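Local coordinates for iota-carrageenase (Alteromonas sp., PDB 1H80), which hydrolyses iota-carrageenan, a sulfated galactan of red algal cell walls, within the chain at beta-1,4-linkages and with inversion of anomeric configuration, at residues 365-368 and 369-372. Sequence-based numbering, arbitrary orientation.
Sequences DLKQ and DQLD
Lys367 and Gln370 close a type I beta turn through the backbone bond from Gln370 N to Lys367 O (2.9 Å); Gln368 is helical at its first corner, where its NE2 bonds Tyr399 OH and Tyr452 OH, and psi of Asp369 is near zero at the second. The turn follows strand 364-366, which pairs antiparallel with strand 399-401 in an excursion of the chain between the parallel strands 351-359 and 407-409 of the beta-helix. The carboxylate of Asp369 comes near Lys367, with OD1 3.5 Å from Lys367 CB. This is contact with the aliphatic root, not a salt bridge: Lys367 NZ bends away to bond Gln397 O. Gln370 reaches further back. With CG anti to its carbonyl carbon (chi1 -61°) and the chain extended beyond, its amide passes beside the lysine root, and OE1 accepts Lys367 N at 2.9 Å. The bond is nearly straight at the hydrogen (173°), but the donor sits 41° above the carbonyl plane. Water 1 donates to the same OE1 (2.8 Å) and to Asp365 O, so two donors fix this oxygen. Replacing Gln370 with leucine would probably leave Lys367 N without its acceptor and water 1 with one mate fewer. At Leu371 a second, overlapping turn closes, its N bonding Gln368 O at 3.2 Å, while its CD2 meets Leu366 CD1 at 4.2 Å, joining the turn to the strand by apolar packing. Beyond the second turn, Asp372 is linked back through water 2, which accepts from Asp372 N at 2.9 Å and donates to Gln368 O at 2.8 Å.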
# COMPACT_ATOMS: atom_id res chain seq x y z
N ASP A 365 7.20 12.08 6.39
CA ASP A 365 7.06 11.14 7.49
C ASP A 365 8.46 10.56 7.62
O ASP A 365 9.05 10.14 6.63
CB ASP A 365 6.08 10.00 7.17
CG ASP A 365 4.62 10.40 7.29
OD1 ASP A 365 4.31 11.29 8.11
OD2 ASP A 365 3.78 9.80 6.58
N LEU A 366 9.00 10.55 8.84
CA LEU A 366 10.34 10.05 9.06
C LEU A 366 10.37 9.03 10.18
O LEU A 366 9.64 9.14 11.16
CB LEU A 366 11.28 11.20 9.41
CG LEU A 366 11.40 12.32 8.38
CD1 LEU A 366 12.17 13.50 8.97
CD2 LEU A 366 12.09 11.79 7.14
N LYS A 367 11.23 8.03 10.04
CA LYS A 367 11.39 7.00 11.06
C LYS A 367 12.55 7.43 11.94
O LYS A 367 13.47 8.11 11.49
CB LYS A 367 11.69 5.65 10.42
CG LYS A 367 10.57 5.13 9.52
CD LYS A 367 9.26 4.95 10.28
CE LYS A 367 9.36 3.86 11.33
NZ LYS A 367 8.06 3.61 12.03
N GLN A 368 12.50 7.04 13.21
CA GLN A 368 13.57 7.42 14.12
C GLN A 368 14.95 6.99 13.64
O GLN A 368 15.92 7.75 13.79
CB GLN A 368 13.32 6.83 15.51
CG GLN A 368 14.23 7.41 16.58
CD GLN A 368 13.97 6.80 17.94
OE1 GLN A 368 14.48 5.72 18.25
NE2 GLN A 368 13.17 7.47 18.75
N ASP A 369 15.06 5.80 13.06
CA ASP A 369 16.35 5.30 12.59
C ASP A 369 16.83 5.97 11.31
O ASP A 369 17.80 5.53 10.70
CB ASP A 369 16.32 3.77 12.42
CG ASP A 369 15.45 3.31 11.26
OD1 ASP A 369 14.81 4.15 10.60
OD2 ASP A 369 15.40 2.08 11.02
N GLN A 370 16.15 7.04 10.90
CA GLN A 370 16.54 7.79 9.71
C GLN A 370 16.99 9.19 10.09
O GLN A 370 17.65 9.87 9.32
CB GLN A 370 15.36 7.91 8.74
CG GLN A 370 14.81 6.59 8.23
CD GLN A 370 13.59 6.77 7.36
OE1 GLN A 370 12.76 7.64 7.61
NE2 GLN A 370 13.46 5.93 6.33
N LEU A 371 16.63 9.62 11.30
CA LEU A 371 16.96 10.96 11.77
C LEU A 371 18.44 11.31 11.77
O LEU A 371 18.80 12.47 11.60
CB LEU A 371 16.40 11.18 13.18
CG LEU A 371 14.88 11.13 13.34
CD1 LEU A 371 14.53 11.41 14.79
CD2 LEU A 371 14.22 12.15 12.42
N ASP A 372 19.29 10.31 11.97
CA ASP A 372 20.73 10.56 12.00
C ASP A 372 21.27 10.97 10.64
O ASP A 372 22.38 11.49 10.54
CB ASP A 372 21.47 9.33 12.52
CG ASP A 372 21.19 9.06 13.99
OD1 ASP A 372 20.42 9.83 14.62
OD2 ASP A 372 21.74 8.07 14.53
O HOH W 1 10.92 8.42 5.67
O HOH W 2 18.60 7.76 13.11